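Local structure of putative nisin-resistance protein (Streptococcus agalactiae 515, 4Y68) at residues 74-79 and 262-267. The protein probably acts as a lipid-anchored S41-family peptidase that recognises the lantibiotic nisin and confers resistance to it. Numbering follows the deposited sequence.
Sequences ESRNIV and LYDGAR
R76 on helix 72-87 reaches across to D264 and A266 in the beta hairpin that joins strand 256-261 to strand 267-276, so that one long side chain ties the helical N-terminal region to the tip of the antiparallel sheet. The hairpin reverses through a type I turn with a G1 bulge: the turn runs from L262 to G265, with a backbone bond from G265 N to L262 O of 3.1 Å, and L262 N bonds in turn to A266 O. Glycine suits the bulge position because its positive phi would press a side chain against the preceding carbonyl oxygen. Arginine suits the helix side: the two backbones stay apart, with 9.3 Å between the CA atoms of R76 and A266, and its chain is long enough to span the gap. A bend at chi3 (-73°) turns the guanidinium so that NH1 lies near both A266 CB and D264 OD2.

The closer-packed part is small and buried. The methyl CB of A266 lies 4.1 Å from R76 CD and 3.9 Å from R76 NH1, and alanine is short enough to leave the arginine room beside it. Y35 of helix 32-46 also touches A266, and its OH hydrogen-bonds R76 NH1. L262 packs on the same helix. D264 is the looser, partly exposed end of the contact, and a bound MES molecule, probably from the crystallisation liquor, lies about 5 Å from its side chain.

The two carboxylate oxygens of D264 divide the work: OD1 bonds Y35 OH and, weakly, A266 N within the turn, at 3.5 Å, while OD2 makes the salt bridge. There R76 NH1 meets the syn lone pair of D264 OD2 at 3.1 Å, along a bent N-H...O path of 137°, with the oxygen 27° out of the guanidinium plane.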
ATOM      1  N   GLU A  74     -25.181  -8.395  -6.936  1.00 29.45           N
ATOM      2  CA  GLU A  74     -25.441  -8.227  -8.359  1.00 27.95           C
ATOM      3  C   GLU A  74     -25.023  -6.833  -8.785  1.00 26.63           C
ATOM      4  O   GLU A  74     -24.379  -6.650  -9.820  1.00 28.28           O
ATOM      5  CB  GLU A  74     -26.931  -8.477  -8.684  1.00 27.69           C
ATOM      6  CG  GLU A  74     -27.198  -8.671 -10.173  1.00 33.11           C
ATOM      7  CD  GLU A  74     -28.689  -8.600 -10.587  1.00 38.72           C
ATOM      8  OE1 GLU A  74     -29.600  -8.861  -9.773  1.00 34.77           O
ATOM      9  OE2 GLU A  74     -28.940  -8.289 -11.770  1.00 42.48           O
ATOM     10  N   SER A  75     -25.375  -5.841  -7.972  1.00 26.20           N
ATOM     11  CA  SER A  75     -24.951  -4.476  -8.250  1.00 22.34           C
ATOM     12  C   SER A  75     -23.438  -4.324  -8.331  1.00 23.94           C
ATOM     13  O   SER A  75     -22.952  -3.587  -9.190  1.00 24.23           O
ATOM     14  CB  SER A  75     -25.496  -3.524  -7.199  1.00 23.58           C
ATOM     15  OG  SER A  75     -26.866  -3.303  -7.392  1.00 20.47           O
ATOM     16  N   ARG A  76     -22.695  -5.017  -7.462  1.00 22.88           N
ATOM     17  CA  ARG A  76     -21.235  -4.936  -7.504  1.00 24.14           C
ATOM     18  C   ARG A  76     -20.742  -5.542  -8.810  1.00 23.91           C
ATOM     19  O   ARG A  76     -19.815  -5.016  -9.425  1.00 25.51           O
ATOM     20  CB  ARG A  76     -20.569  -5.641  -6.297  1.00 24.42           C
ATOM     21  CG  ARG A  76     -20.811  -4.960  -4.919  1.00 24.91           C
ATOM     22  CD  ARG A  76     -19.916  -5.519  -3.778  1.00 22.60           C
ATOM     23  NE  ARG A  76     -20.321  -6.860  -3.331  1.00 28.11           N
ATOM     24  CZ  ARG A  76     -21.314  -7.105  -2.473  1.00 28.30           C
ATOM     25  NH1 ARG A  76     -22.012  -6.102  -1.948  1.00 24.85           N
ATOM     26  NH2 ARG A  76     -21.605  -8.358  -2.125  1.00 29.15           N
ATOM     27  N   ASN A  77     -21.361  -6.644  -9.243  1.00 25.39           N
ATOM     28  CA  ASN A  77     -20.995  -7.241 -10.534  1.00 30.20           C
ATOM     29  C   ASN A  77     -21.266  -6.275 -11.681  1.00 22.46           C
ATOM     30  O   ASN A  77     -20.466  -6.146 -12.589  1.00 25.93           O
ATOM     31  CB  ASN A  77     -21.760  -8.547 -10.799  1.00 30.57           C
ATOM     32  CG  ASN A  77     -21.531  -9.601  -9.726  1.00 40.10           C
ATOM     33  OD1 ASN A  77     -20.603  -9.504  -8.914  1.00 45.73           O
ATOM     34  ND2 ASN A  77     -22.386 -10.626  -9.721  1.00 43.57           N
ATOM     35  N   ILE A  78     -22.408  -5.602 -11.628  1.00 21.77           N
ATOM     36  CA  ILE A  78     -22.780  -4.646 -12.667  1.00 22.00           C
ATOM     37  C   ILE A  78     -21.844  -3.423 -12.752  1.00 25.31           C
ATOM     38  O   ILE A  78     -21.563  -2.950 -13.847  1.00 24.17           O
ATOM     39  CB  ILE A  78     -24.241  -4.173 -12.469  1.00 24.45           C
ATOM     40  CG1 ILE A  78     -25.207  -5.276 -12.912  1.00 27.78           C
ATOM     41  CG2 ILE A  78     -24.516  -2.910 -13.267  1.00 24.09           C
ATOM     42  CD1 ILE A  78     -26.613  -5.122 -12.371  1.00 30.40           C
ATOM     43  N   VAL A  79     -21.343  -2.906 -11.629  1.00 22.24           N
ATOM     44  CA  VAL A  79     -20.492  -1.697 -11.713  1.00 23.87           C
ATOM     45  C   VAL A  79     -18.991  -1.988 -11.851  1.00 23.19           C
ATOM     46  O   VAL A  79     -18.170  -1.074 -11.876  1.00 24.86           O
ATOM     47  CB  VAL A  79     -20.696  -0.787 -10.483  1.00 24.95           C
ATOM     48  CG1 VAL A  79     -22.179  -0.393 -10.343  1.00 23.85           C
ATOM     49  CG2 VAL A  79     -20.197  -1.476  -9.219  1.00 17.50           C
ATOM     50  N   LEU A 262     -18.928   0.538   2.244  1.00 26.20           N
ATOM     51  CA  LEU A 262     -20.277   0.575   1.689  1.00 28.04           C
ATOM     52  C   LEU A 262     -21.304   0.072   2.703  1.00 29.87           C
ATOM     53  O   LEU A 262     -20.946  -0.453   3.760  1.00 24.66           O
ATOM     54  CB  LEU A 262     -20.323  -0.247   0.405  1.00 24.40           C
ATOM     55  CG  LEU A 262     -19.271   0.220  -0.599  1.00 25.77           C
ATOM     56  CD1 LEU A 262     -19.248  -0.687  -1.815  1.00 24.31           C
ATOM     57  CD2 LEU A 262     -19.551   1.674  -0.994  1.00 18.53           C
ATOM     58  N   TYR A 263     -22.582   0.199   2.359  1.00 31.07           N
ATOM     59  CA  TYR A 263     -23.640  -0.045   3.325  1.00 28.23           C
ATOM     60  C   TYR A 263     -23.584  -1.417   4.025  1.00 32.12           C
ATOM     61  O   TYR A 263     -23.861  -1.507   5.211  1.00 29.36           O
ATOM     62  CB  TYR A 263     -24.991   0.135   2.658  1.00 27.21           C
ATOM     63  CG  TYR A 263     -26.115   0.354   3.648  1.00 27.74           C
ATOM     64  CD1 TYR A 263     -26.798  -0.730   4.194  1.00 27.40           C
ATOM     65  CD2 TYR A 263     -26.490   1.635   4.042  1.00 23.43           C
ATOM     66  CE1 TYR A 263     -27.837  -0.552   5.091  1.00 28.58           C
ATOM     67  CE2 TYR A 263     -27.535   1.825   4.945  1.00 28.81           C
ATOM     68  CZ  TYR A 263     -28.201   0.719   5.468  1.00 26.85           C
ATOM     69  OH  TYR A 263     -29.228   0.863   6.375  1.00 31.14           O
ATOM     70  N   ASP A 264     -23.197  -2.472   3.316  1.00 28.53           N
ATOM     71  CA  ASP A 264     -23.262  -3.813   3.893  1.00 26.85           C
ATOM     72  C   ASP A 264     -21.898  -4.356   4.317  1.00 30.93           C
ATOM     73  O   ASP A 264     -21.745  -5.572   4.484  1.00 29.82           O
ATOM     74  CB  ASP A 264     -23.900  -4.778   2.890  1.00 28.50           C
ATOM     75  CG  ASP A 264     -23.111  -4.859   1.596  1.00 32.52           C
ATOM     76  OD1 ASP A 264     -22.391  -3.880   1.281  1.00 26.41           O
ATOM     77  OD2 ASP A 264     -23.193  -5.899   0.906  1.00 32.13           O
ATOM     78  N   GLY A 265     -20.910  -3.473   4.474  1.00 27.36           N
ATOM     79  CA  GLY A 265     -19.578  -3.908   4.859  1.00 28.23           C
ATOM     80  C   GLY A 265     -18.650  -4.231   3.690  1.00 32.26           C
ATOM     81  O   GLY A 265     -17.478  -4.585   3.871  1.00 33.65           O
ATOM     82  N   ALA A 266     -19.160  -4.107   2.475  1.00 29.56           N
ATOM     83  CA  ALA A 266     -18.278  -4.218   1.326  1.00 30.92           C
ATOM     84  C   ALA A 266     -17.416  -2.950   1.256  1.00 22.46           C
ATOM     85  O   ALA A 266     -17.799  -1.916   1.791  1.00 23.46           O
ATOM     86  CB  ALA A 266     -19.077  -4.425   0.057  1.00 24.49           C
ATOM     87  N   ARG A 267     -16.257  -3.051   0.618  1.00 23.42           N
ATOM     88  CA  ARG A 267     -15.349  -1.909   0.447  1.00 25.56           C
ATOM     89  C   ARG A 267     -15.084  -1.554  -1.008  1.00 23.52           C
ATOM     90  O   ARG A 267     -14.739  -2.421  -1.807  1.00 27.23           O
ATOM     91  CB  ARG A 267     -13.996  -2.190   1.097  1.00 23.87           C
ATOM     92  CG  ARG A 267     -14.025  -2.490   2.544  1.00 28.43           C
ATOM     93  CD  ARG A 267     -12.593  -2.429   3.080  1.00 38.77           C
ATOM     94  NE  ARG A 267     -12.532  -2.668   4.519  1.00 35.22           N
ATOM     95  CZ  ARG A 267     -11.417  -2.992   5.171  1.00 39.19           C
ATOM     96  NH1 ARG A 267     -10.269  -3.111   4.504  1.00 26.81           N
ATOM     97  NH2 ARG A 267     -11.454  -3.197   6.490  1.00 38.91           N
TER